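Local coordinates for protein GTPase subunit of restriction endonuclease (Thermococcus gammatolerans, PDB 6P0F) that probably recognises modified DNA through its YTH-like N-terminal domain, as the GTPase subunit of an McrBC-type restriction endonuclease, at residues Met1-Gly11 against Phe152-Met163. Sequence-based numbering, arbitrary orientation.
With SO4 (sulfate ion), chain C.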
loop_
_atom_site.group_PDB
_atom_site.type_symbol
_atom_site.label_atom_id
_atom_site.label_comp_id
_atom_site.label_asym_id
_atom_site.label_seq_id
_atom_site.Cartn_x
_atom_site.Cartn_y
_atom_site.Cartn_z
HETATM N N MSE A 1 -9.344 17.741 -5.849
HETATM C CA MSE A 1 -8.896 16.350 -5.828
HETATM C C MSE A 1 -10.056 15.369 -5.798
HETATM O O MSE A 1 -10.741 15.246 -4.778
HETATM C CB MSE A 1 -7.996 16.099 -4.600
HETATM C CG MSE A 1 -6.722 16.936 -4.535
HETATM SE SE MSE A 1 -5.434 16.501 -6.000
HETATM C CE MSE A 1 -5.189 18.326 -6.707
ATOM N N GLU A 2 -10.258 14.624 -6.890
ATOM C CA GLU A 2 -11.320 13.633 -6.905
ATOM C C GLU A 2 -10.893 12.316 -6.262
ATOM O O GLU A 2 -11.751 11.505 -5.896
ATOM C CB GLU A 2 -11.789 13.391 -8.337
ATOM C CG GLU A 2 -13.169 12.771 -8.415
ATOM C CD GLU A 2 -14.259 13.692 -7.899
ATOM O OE1 GLU A 2 -15.243 13.178 -7.321
ATOM O OE2 GLU A 2 -14.122 14.923 -8.054
ATOM N N ASN A 3 -9.600 12.100 -6.075
ATOM C CA ASN A 3 -9.120 10.897 -5.413
ATOM C C ASN A 3 -8.197 11.297 -4.272
ATOM O O ASN A 3 -7.935 12.478 -4.028
ATOM C CB ASN A 3 -8.412 9.975 -6.400
ATOM C CG ASN A 3 -7.583 10.738 -7.408
ATOM O OD1 ASN A 3 -6.719 11.526 -7.033
ATOM N ND2 ASN A 3 -7.855 10.530 -8.702
ATOM N N GLN A 4 -7.746 10.292 -3.537
ATOM C CA GLN A 4 -6.982 10.487 -2.326
ATOM C C GLN A 4 -5.603 9.860 -2.472
ATOM O O GLN A 4 -5.385 8.953 -3.268
ATOM C CB GLN A 4 -7.730 9.902 -1.133
ATOM C CG GLN A 4 -9.095 10.551 -0.930
ATOM C CD GLN A 4 -9.954 9.862 0.085
ATOM O OE1 GLN A 4 -10.495 10.505 0.988
ATOM N NE2 GLN A 4 -10.097 8.542 -0.041
ATOM N N LEU A 5 -4.664 10.383 -1.690
ATOM C CA LEU A 5 -3.304 9.875 -1.628
ATOM C C LEU A 5 -3.021 9.480 -0.187
ATOM O O LEU A 5 -3.211 10.287 0.735
ATOM C CB LEU A 5 -2.290 10.907 -2.113
ATOM C CG LEU A 5 -0.800 10.601 -1.930
ATOM C CD1 LEU A 5 -0.480 9.307 -2.724
ATOM C CD2 LEU A 5 0.065 11.780 -2.367
ATOM N N PHE A 6 -2.598 8.230 0.015
ATOM C CA PHE A 6 -2.254 7.702 1.322
ATOM C C PHE A 6 -0.789 7.296 1.352
ATOM O O PHE A 6 -0.205 6.975 0.313
ATOM C CB PHE A 6 -3.120 6.494 1.671
ATOM C CG PHE A 6 -4.571 6.801 1.704
ATOM C CD1 PHE A 6 -5.142 7.368 2.829
ATOM C CD2 PHE A 6 -5.368 6.556 0.599
ATOM C CE1 PHE A 6 -6.490 7.677 2.865
ATOM C CE2 PHE A 6 -6.731 6.847 0.643
ATOM C CZ PHE A 6 -7.278 7.441 1.784
ATOM N N ILE A 7 -0.196 7.343 2.552
ATOM C CA ILE A 7 1.149 6.827 2.805
ATOM C C ILE A 7 1.034 5.660 3.772
ATOM O O ILE A 7 0.418 5.776 4.841
ATOM C CB ILE A 7 2.088 7.895 3.388
ATOM C CG1 ILE A 7 2.327 9.004 2.384
ATOM C CG2 ILE A 7 3.413 7.256 3.829
ATOM C CD1 ILE A 7 2.867 10.263 3.048
ATOM N N ILE A 8 1.616 4.524 3.403
ATOM C CA ILE A 8 1.656 3.363 4.286
ATOM C C ILE A 8 3.107 3.015 4.529
ATOM O O ILE A 8 3.874 2.770 3.599
ATOM C CB ILE A 8 0.872 2.190 3.704
ATOM C CG1 ILE A 8 -0.608 2.558 3.646
ATOM C CG2 ILE A 8 1.083 0.924 4.555
ATOM C CD1 ILE A 8 -1.448 1.494 2.900
ATOM N N GLY A 9 3.502 2.987 5.823
ATOM C CA GLY A 9 4.870 2.781 6.195
ATOM C C GLY A 9 5.088 1.300 6.502
ATOM O O GLY A 9 4.426 0.750 7.372
ATOM N N ILE A 10 6.006 0.699 5.770
ATOM C CA ILE A 10 6.323 -0.728 5.899
ATOM C C ILE A 10 7.665 -0.827 6.601
ATOM O O ILE A 10 8.695 -0.459 6.030
ATOM C CB ILE A 10 6.383 -1.416 4.525
ATOM C CG1 ILE A 10 5.097 -1.213 3.715
ATOM C CG2 ILE A 10 6.759 -2.925 4.690
ATOM C CD1 ILE A 10 3.881 -1.825 4.334
ATOM N N GLY A 11 7.684 -1.334 7.839
ATOM C CA GLY A 11 8.943 -1.390 8.569
ATOM C C GLY A 11 9.785 -2.596 8.196
ATOM O O GLY A 11 9.315 -3.738 8.261
ATOM N N PHE A 152 7.429 8.969 8.659
ATOM C CA PHE A 152 7.262 7.536 8.375
ATOM C C PHE A 152 6.029 7.064 9.126
ATOM O O PHE A 152 6.117 6.330 10.123
ATOM C CB PHE A 152 8.532 6.771 8.780
ATOM C CG PHE A 152 8.611 5.338 8.298
ATOM C CD1 PHE A 152 8.327 4.996 7.014
ATOM C CD2 PHE A 152 9.040 4.333 9.145
ATOM C CE1 PHE A 152 8.429 3.680 6.588
ATOM C CE2 PHE A 152 9.141 3.025 8.722
ATOM C CZ PHE A 152 8.819 2.690 7.435
ATOM N N PRO A 153 4.840 7.459 8.663
ATOM C CA PRO A 153 3.617 7.076 9.368
ATOM C C PRO A 153 3.289 5.614 9.142
ATOM O O PRO A 153 3.587 5.037 8.094
ATOM C CB PRO A 153 2.545 7.984 8.758
ATOM C CG PRO A 153 3.012 8.186 7.344
ATOM C CD PRO A 153 4.547 8.216 7.421
ATOM N N ILE A 154 2.639 5.008 10.140
ATOM C CA ILE A 154 2.068 3.684 9.885
ATOM C C ILE A 154 1.016 3.764 8.789
ATOM O O ILE A 154 0.996 2.940 7.863
ATOM C CB ILE A 154 1.514 3.079 11.184
ATOM C CG1 ILE A 154 2.686 2.622 12.057
ATOM C CG2 ILE A 154 0.633 1.897 10.873
ATOM C CD1 ILE A 154 2.271 2.193 13.427
ATOM N N ALA A 155 0.142 4.772 8.855
ATOM C CA ALA A 155 -0.846 5.046 7.825
ATOM C C ALA A 155 -1.165 6.529 7.865
ATOM O O ALA A 155 -1.618 7.031 8.900
ATOM C CB ALA A 155 -2.114 4.226 8.035
ATOM N N GLY A 156 -0.927 7.217 6.759
ATOM C CA GLY A 156 -1.169 8.646 6.677
ATOM C C GLY A 156 -2.029 9.021 5.487
ATOM O O GLY A 156 -2.066 8.325 4.469
ATOM N N TYR A 157 -2.737 10.136 5.639
ATOM C CA TYR A 157 -3.545 10.728 4.584
ATOM C C TYR A 157 -2.880 12.024 4.155
ATOM O O TYR A 157 -2.538 12.860 5.010
ATOM C CB TYR A 157 -4.971 10.998 5.072
ATOM C CG TYR A 157 -5.790 11.861 4.136
ATOM C CD1 TYR A 157 -6.239 11.366 2.914
ATOM C CD2 TYR A 157 -6.127 13.165 4.468
ATOM C CE1 TYR A 157 -6.990 12.138 2.055
ATOM C CE2 TYR A 157 -6.893 13.947 3.612
ATOM C CZ TYR A 157 -7.316 13.431 2.412
ATOM O OH TYR A 157 -8.070 14.189 1.547
ATOM N N VAL A 158 -2.649 12.187 2.857
ATOM C CA VAL A 158 -1.984 13.381 2.349
ATOM C C VAL A 158 -3.075 14.391 1.988
ATOM O O VAL A 158 -3.860 14.185 1.055
ATOM C CB VAL A 158 -1.064 13.079 1.163
ATOM C CG1 VAL A 158 -0.340 14.340 0.702
ATOM C CG2 VAL A 158 -0.036 12.018 1.577
ATOM N N LYS A 159 -3.127 15.490 2.737
ATOM C CA LYS A 159 -4.185 16.453 2.513
ATOM C C LYS A 159 -4.085 17.027 1.108
ATOM O O LYS A 159 -2.991 17.164 0.546
ATOM C CB LYS A 159 -4.126 17.559 3.570
ATOM C CG LYS A 159 -4.463 17.025 4.945
ATOM C CD LYS A 159 -4.939 18.102 5.911
ATOM C CE LYS A 159 -5.151 17.504 7.301
ATOM N NZ LYS A 159 -5.775 18.498 8.224
ATOM N N PRO A 160 -5.227 17.391 0.524
ATOM C CA PRO A 160 -5.231 17.918 -0.852
ATOM C C PRO A 160 -4.246 19.052 -1.116
ATOM O O PRO A 160 -3.622 19.100 -2.186
ATOM C CB PRO A 160 -6.677 18.412 -1.022
ATOM C CG PRO A 160 -7.478 17.691 -0.016
ATOM C CD PRO A 160 -6.574 17.289 1.113
ATOM N N GLU A 161 -4.085 19.971 -0.162
ATOM C CA GLU A 161 -3.212 21.113 -0.403
ATOM C C GLU A 161 -1.763 20.676 -0.573
ATOM O O GLU A 161 -0.987 21.355 -1.267
ATOM C CB GLU A 161 -3.390 22.124 0.728
ATOM C CG GLU A 161 -3.263 21.558 2.132
ATOM C CD GLU A 161 -4.582 21.068 2.725
ATOM O OE1 GLU A 161 -5.504 20.726 1.944
ATOM O OE2 GLU A 161 -4.681 21.009 3.978
ATOM N N ARG A 162 -1.388 19.532 0.011
ATOM C CA ARG A 162 -0.080 18.958 -0.257
ATOM C C ARG A 162 -0.067 18.064 -1.483
ATOM O O ARG A 162 0.912 18.062 -2.242
ATOM C CB ARG A 162 0.392 18.060 0.879
ATOM C CG ARG A 162 0.602 18.632 2.106
ATOM C CD ARG A 162 1.158 17.532 2.972
ATOM N NE ARG A 162 1.117 18.072 4.279
ATOM C CZ ARG A 162 2.105 18.771 4.810
ATOM N NH1 ARG A 162 3.215 18.977 4.112
ATOM N NH2 ARG A 162 1.972 19.241 6.021
HETATM N N MSE A 163 -1.097 17.214 -1.610
HETATM C CA MSE A 163 -1.203 16.226 -2.698
HETATM C C MSE A 163 -1.156 16.986 -4.006
HETATM O O MSE A 163 -0.492 16.569 -4.961
HETATM C CB MSE A 163 -2.489 15.392 -2.581
HETATM C CG MSE A 163 -2.669 14.405 -3.673
HETATM SE SE MSE A 163 -4.555 13.757 -3.615
HETATM C CE MSE A 163 -4.818 13.463 -1.669
HETATM S S SO4 C . -1.331 17.997 7.498
HETATM O O1 SO4 C . -1.685 16.608 7.148
HETATM O O2 SO4 C . -0.407 18.468 6.480
HETATM O O3 SO4 C . -2.520 18.858 7.561
HETATM O O4 SO4 C . -0.736 18.086 8.812
#
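I7 and G156 pair backbone to backbone: G156 N gives to I7 O at 2.8 Å, and I7 N gives back to G156 O. V158 N adds a nearly straight bond to L5 O (168° at the hydrogen), and G9 N reaches I154 O at 3.2 Å. G9 also packs its CA against F152 CE1, and I10 O lies at the edge of that ring.

Apolar contacts follow on both faces. On the face of L5 and I7, L5 CG lies beside V158 CG2, and I7 CD1 touches the same methyl at 3.7 Å. I7 sends its other branch, CG2, across P153 CG. On the face of F6 and Y157, the two rings meet obliquely with planes at 51°, F6 CE1 against Y157 CD1. Y157 CG is anti to the backbone N (chi1 168°), which lays the ring alongside Q4, whose CB sits at its edge.

Strand 155-158 is the antiparallel edge partner of strand 5-11, whose other side pairs in parallel with strand 70-76. This belongs to the mixed sheet of the YTH-like domain.

K159 is the N-cap of helix 160-174. M163 from its first turn is a selenomethionine bent at its end. Its CE packs on L5 CB at 3.6 Å and lies against L5 N, a buried N-H with no partner in the model. Its SE lies 3.7 Å from M1 SE. M1 CG rests on P160 CB.

R162 NE and NH2 both bond to the single oxygen O2 of a sulfate, probably from the crystallisation liquor. The NE distance to O2 is 2.7 Å; that from NH2 is suspiciously short. R162 NH1 bonds to L145 O. With an alanine here, the sulfate would probably lose both N-H donors and L145 O its bond from NH1. The K159 side chain passes near the same anion.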